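Local coordinates for protein particle-associated glycoside hydrolase (Acinetobacter phage Fri1, PDB 6C72) that probably degrades the capsular polysaccharide of Acinetobacter baumannii as a trimeric phage tailspike with glycosidase activity, at residues A59-T64 against L68-V73; K115-M120 against G126-P131. All coordinates share one frame; numbering follows the deposited sequence.

Interaction 1: residues A59-T64 against L68-V73; sequences ANNTAT and LSVIRV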
loop_
_atom_site.group_PDB
_atom_site.type_symbol
_atom_site.label_atom_id
_atom_site.label_comp_id
_atom_site.label_asym_id
_atom_site.label_seq_id
_atom_site.Cartn_x
_atom_site.Cartn_y
_atom_site.Cartn_z
ATOM N N ALA A 59 24.295 52.943 -1.070
ATOM C CA ALA A 59 24.973 54.097 -0.486
ATOM C C ALA A 59 24.245 54.645 0.739
ATOM O O ALA A 59 24.888 55.178 1.653
ATOM C CB ALA A 59 25.126 55.193 -1.541
ATOM N N ASN A 60 22.925 54.505 0.796
ATOM C CA ASN A 60 22.148 55.095 1.873
ATOM C C ASN A 60 21.944 54.168 3.061
ATOM O O ASN A 60 21.399 54.615 4.075
ATOM C CB ASN A 60 20.784 55.538 1.348
ATOM C CG ASN A 60 20.889 56.311 0.056
ATOM O OD1 ASN A 60 21.683 57.251 -0.062
ATOM N ND2 ASN A 60 20.094 55.913 -0.933
ATOM N N ASN A 61 22.367 52.907 2.969
ATOM C CA ASN A 61 21.991 51.918 3.972
ATOM C C ASN A 61 22.551 52.273 5.343
ATOM O O ASN A 61 23.754 52.512 5.499
ATOM C CB ASN A 61 22.491 50.539 3.560
ATOM C CG ASN A 61 21.906 49.436 4.408
ATOM O OD1 ASN A 61 22.332 49.217 5.540
ATOM N ND2 ASN A 61 20.953 48.706 3.850
ATOM N N THR A 62 21.669 52.268 6.348
ATOM C CA THR A 62 22.029 52.500 7.743
ATOM C C THR A 62 21.600 51.347 8.640
ATOM O O THR A 62 21.557 51.497 9.862
ATOM C CB THR A 62 21.426 53.805 8.253
ATOM O OG1 THR A 62 19.994 53.725 8.196
ATOM C CG2 THR A 62 21.907 54.967 7.416
ATOM N N ALA A 63 21.278 50.199 8.059
ATOM C CA ALA A 63 20.915 49.052 8.864
ATOM C C ALA A 63 22.124 48.573 9.656
ATOM O O ALA A 63 23.275 48.902 9.354
ATOM C CB ALA A 63 20.385 47.918 7.983
ATOM N N THR A 64 21.859 47.757 10.661
ATOM C CA THR A 64 22.941 47.246 11.481
ATOM C C THR A 64 23.703 46.170 10.721
ATOM O O THR A 64 23.107 45.317 10.055
ATOM C CB THR A 64 22.394 46.686 12.792
ATOM O OG1 THR A 64 21.651 47.712 13.462
ATOM C CG2 THR A 64 23.535 46.205 13.687
ATOM N N LEU A 68 26.367 39.235 7.478
ATOM C CA LEU A 68 25.725 38.316 6.546
ATOM C C LEU A 68 25.051 39.077 5.408
ATOM O O LEU A 68 25.589 39.146 4.297
ATOM C CB LEU A 68 24.712 37.446 7.294
ATOM C CG LEU A 68 23.731 36.554 6.535
ATOM C CD1 LEU A 68 24.442 35.621 5.595
ATOM C CD2 LEU A 68 22.901 35.780 7.531
ATOM N N SER A 69 23.885 39.667 5.676
ATOM C CA SER A 69 23.141 40.356 4.630
ATOM C C SER A 69 23.547 41.816 4.468
ATOM O O SER A 69 23.436 42.362 3.361
ATOM C CB SER A 69 21.638 40.282 4.921
ATOM O OG SER A 69 21.311 41.029 6.074
ATOM N N VAL A 70 24.016 42.458 5.537
ATOM C CA VAL A 70 24.384 43.867 5.522
ATOM C C VAL A 70 25.834 43.979 5.974
ATOM O O VAL A 70 26.150 43.681 7.133
ATOM C CB VAL A 70 23.465 44.704 6.425
ATOM C CG1 VAL A 70 23.937 46.148 6.489
ATOM C CG2 VAL A 70 22.040 44.646 5.919
ATOM N N ILE A 71 26.706 44.430 5.074
ATOM C CA ILE A 71 28.113 44.662 5.379
ATOM C C ILE A 71 28.325 46.176 5.362
ATOM O O ILE A 71 28.430 46.796 4.296
ATOM C CB ILE A 71 29.044 43.939 4.395
ATOM C CG1 ILE A 71 28.729 42.438 4.361
ATOM C CG2 ILE A 71 30.505 44.160 4.764
ATOM C CD1 ILE A 71 28.778 41.755 5.731
ATOM N N ARG A 72 28.366 46.788 6.542
ATOM C CA ARG A 72 28.486 48.235 6.627
ATOM C C ARG A 72 29.941 48.661 6.474
ATOM O O ARG A 72 30.849 48.049 7.048
ATOM C CB ARG A 72 27.924 48.733 7.961
ATOM C CG ARG A 72 26.407 48.575 8.108
ATOM C CD ARG A 72 25.665 49.608 7.274
ATOM N NE ARG A 72 26.138 50.958 7.570
ATOM C CZ ARG A 72 25.740 51.680 8.615
ATOM N NH1 ARG A 72 24.865 51.193 9.478
ATOM N NH2 ARG A 72 26.222 52.898 8.800
ATOM N N VAL A 73 30.157 49.721 5.703
ATOM C CA VAL A 73 31.490 50.285 5.508
ATOM C C VAL A 73 31.878 51.065 6.758
ATOM O O VAL A 73 31.166 51.980 7.177
ATOM C CB VAL A 73 31.542 51.161 4.250
ATOM C CG1 VAL A 73 32.806 51.972 4.224
ATOM C CG2 VAL A 73 31.493 50.282 3.023
#
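Arg72 reaches from edge strand 70-72 to the carbonyl of Ala63, in a loop shaped by an Asx turn at Asn61. The strand borders the small N-terminal sheet beside strand 80-83. Residues 59-64 belong to the loop that leads into strand 70-72. The tight part lies around the guanidinium. NH1 of Arg72 donates to O of Ala63 at 2.8 Å with an N-H...O angle of 159°. The acceptor sits at the guanidinium edge, in its plane, while NH1 stands above the plane of the Ala63 carbonyl. Two bends in the arginine chain, chi2 -75° and chi3 -53°, fold the group back over the loop. One face of the guanidinium then meets O of Asn61 and CA of Thr62, both off-centre toward the rim. O of Asn61 lies 3.5 Å from NE of Arg72, but NE makes its weak hydrogen bond to Gly79 O. O of Thr62 is near NH1 too, at an angle too poor for a bond. Val70 is the second residue of the strand to take part. CB of Val70 lies 3.7 Å from O of Thr64. The apolar part is looser, with CB of Ala63 4.2 Å from CG2 of Val70. On the solvent side, Thr62 and Thr64 turn their CB atoms away from the strand. OD1 of Asn61 closes the Asx turn by accepting from N of Ala63 at 2.9 Å. The same OD1 rests 3.6 Å from CG1 of Val70 and 3.8 Å from CD of Arg72.

Interaction 2: residues K115-M120 against G126-P131; sequences KCVDYM and GVVQLP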
loop_
_atom_site.group_PDB
_atom_site.type_symbol
_atom_site.label_atom_id
_atom_site.label_comp_id
_atom_site.label_asym_id
_atom_site.label_seq_id
_atom_site.Cartn_x
_atom_site.Cartn_y
_atom_site.Cartn_z
ATOM N N LYS A 115 21.236 33.052 12.129
ATOM C CA LYS A 115 21.105 34.169 11.199
ATOM C C LYS A 115 20.860 33.671 9.783
ATOM O O LYS A 115 20.067 34.255 9.033
ATOM C CB LYS A 115 22.360 35.035 11.245
ATOM C CG LYS A 115 22.311 36.178 12.178
ATOM C CD LYS A 115 23.398 37.164 11.767
ATOM C CE LYS A 115 24.239 37.615 12.944
ATOM N NZ LYS A 115 23.471 38.609 13.740
ATOM N N CYS A 116 21.558 32.605 9.390
ATOM C CA CYS A 116 21.399 32.074 8.044
ATOM C C CYS A 116 19.994 31.512 7.838
ATOM O O CYS A 116 19.335 31.808 6.833
ATOM C CB CYS A 116 22.464 31.003 7.776
ATOM S SG CYS A 116 24.175 31.642 7.810
ATOM N N VAL A 117 19.512 30.707 8.784
ATOM C CA VAL A 117 18.178 30.128 8.642
ATOM C C VAL A 117 17.128 31.233 8.624
ATOM O O VAL A 117 16.209 31.221 7.795
ATOM C CB VAL A 117 17.909 29.108 9.765
ATOM C CG1 VAL A 117 16.498 28.573 9.684
ATOM C CG2 VAL A 117 18.930 27.994 9.725
ATOM N N ASP A 118 17.264 32.211 9.533
ATOM C CA ASP A 118 16.316 33.318 9.612
ATOM C C ASP A 118 16.307 34.157 8.344
ATOM O O ASP A 118 15.242 34.584 7.887
ATOM C CB ASP A 118 16.630 34.211 10.810
ATOM C CG ASP A 118 16.261 33.571 12.130
ATOM O OD1 ASP A 118 15.776 32.416 12.128
ATOM O OD2 ASP A 118 16.410 34.252 13.172
ATOM N N TYR A 119 17.481 34.423 7.769
ATOM C CA TYR A 119 17.523 35.281 6.590
ATOM C C TYR A 119 16.948 34.576 5.364
ATOM O O TYR A 119 16.231 35.199 4.567
ATOM C CB TYR A 119 18.950 35.757 6.328
ATOM C CG TYR A 119 19.051 36.626 5.101
ATOM C CD1 TYR A 119 18.479 37.890 5.074
ATOM C CD2 TYR A 119 19.691 36.171 3.960
ATOM C CE1 TYR A 119 18.555 38.691 3.954
ATOM C CE2 TYR A 119 19.780 36.968 2.830
ATOM C CZ TYR A 119 19.212 38.230 2.837
ATOM O OH TYR A 119 19.288 39.019 1.717
ATOM N N MET A 120 17.251 33.278 5.193
ATOM C CA MET A 120 16.652 32.520 4.096
ATOM C C MET A 120 15.138 32.450 4.245
ATOM O O MET A 120 14.401 32.607 3.266
ATOM C CB MET A 120 17.238 31.110 4.036
ATOM C CG MET A 120 18.631 31.037 3.441
ATOM S SD MET A 120 18.759 31.719 1.777
ATOM C CE MET A 120 17.921 30.478 0.812
ATOM N N GLY A 126 14.557 28.104 1.109
ATOM C CA GLY A 126 15.608 27.505 0.327
ATOM C C GLY A 126 16.501 26.620 1.170
ATOM O O GLY A 126 16.025 25.846 2.015
ATOM N N VAL A 127 17.806 26.734 0.965
ATOM C CA VAL A 127 18.763 25.841 1.601
ATOM C C VAL A 127 19.844 26.663 2.287
ATOM O O VAL A 127 20.392 27.600 1.693
ATOM C CB VAL A 127 19.386 24.867 0.584
ATOM C CG1 VAL A 127 20.507 24.090 1.231
ATOM C CG2 VAL A 127 18.313 23.915 0.046
ATOM N N VAL A 128 20.144 26.312 3.532
ATOM C CA VAL A 128 21.356 26.752 4.208
ATOM C C VAL A 128 22.356 25.613 4.099
ATOM O O VAL A 128 22.141 24.526 4.659
ATOM C CB VAL A 128 21.105 27.133 5.669
ATOM C CG1 VAL A 128 22.441 27.331 6.358
ATOM C CG2 VAL A 128 20.247 28.391 5.748
ATOM N N GLN A 129 23.421 25.848 3.335
ATOM C CA GLN A 129 24.464 24.856 3.110
ATOM C C GLN A 129 25.494 24.949 4.226
ATOM O O GLN A 129 25.992 26.042 4.530
ATOM C CB GLN A 129 25.128 25.084 1.750
ATOM C CG GLN A 129 26.243 24.115 1.423
ATOM C CD GLN A 129 25.730 22.698 1.163
ATOM O OE1 GLN A 129 24.788 22.493 0.384
ATOM N NE2 GLN A 129 26.347 21.714 1.814
ATOM N N LEU A 130 25.771 23.846 4.846
ATOM C CA LEU A 130 26.854 23.798 5.812
ATOM C C LEU A 130 28.100 23.226 5.155
ATOM O O LEU A 130 27.998 22.390 4.259
ATOM C CB LEU A 130 26.500 22.937 7.025
ATOM C CG LEU A 130 25.283 23.409 7.804
ATOM C CD1 LEU A 130 25.024 22.528 9.013
ATOM C CD2 LEU A 130 25.448 24.878 8.198
ATOM N N PRO A 131 29.288 23.663 5.535
ATOM C CA PRO A 131 30.512 23.066 4.995
ATOM C C PRO A 131 30.836 21.780 5.746
ATOM O O PRO A 131 30.158 21.388 6.681
ATOM C CB PRO A 131 31.563 24.145 5.268
ATOM C CG PRO A 131 31.109 24.724 6.569
ATOM C CD PRO A 131 29.587 24.725 6.512
#
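The carbonyl oxygen of Cys116 accepts the helical bond from N of Met120 at 3.0 Å and also meets CG2 of Val128, 3.7 Å away. A methyl group of the strand thus rests against a backbone carbonyl already engaged within helix 110-122. The helix follows strand 89-91 in the chain and precedes strand 126-129. It runs nearly antiparallel to 126-129, with segment axes 8.5 Å apart at an angle of 164°. Its contacts with strands 89-91 and 145-148 are consistent with a helix closing the N-terminal end of the parallel beta-helix. Val128 carries most of the strand's side. With CG1 anti to the backbone N (chi1 170°), both methyls reach the helix. CG1 of Val128 lies 3.9 Å from CB of Cys116. CG2 of Val128 is 3.9 Å from CG of Met120, with CG2 of Val117 a little farther out. The Met120 and Val128 side chains lie alongside each other, pointing opposite ways. Bends at chi2 and chi3 bring CE of Met120 down to the start of the strand, 3.8 Å from CA of Gly126 and 3.7 Å from N of Val127. Gly126 presents only its backbone to this methyl. Helix and strand therefore meet mainly through carbon atoms of Cys116, Val117, Met120 and Val128, and through the backbone at Gly126, while the Val127 backbone bonds with Leu90 and that of Val128 with Glu146.

In the fold
Interaction 1 lies at the edge of the N-terminal sheet, and interaction 2 follows it in the chain at the start of the beta-helix. Their centres are about 19 Å apart, yet the two touch through 68-73 and the helix. CD2 of Leu68 lies 3.6 Å from O of Lys115, and CB of Ser69 lies 3.6 Å from CE1 of Tyr119. The helix thus packs on strand 126-129 with one side and on the loop that leads into strand 70-72 with another. Interaction 1 is remote from the known zinc sites. In interaction 2 the side chain of Val127 is about 8 Å from a bound zinc ion. That of Val128 is about 7 Å from the side chain of His91, a zinc-binding residue whose zinc is not bound to this chain in the model.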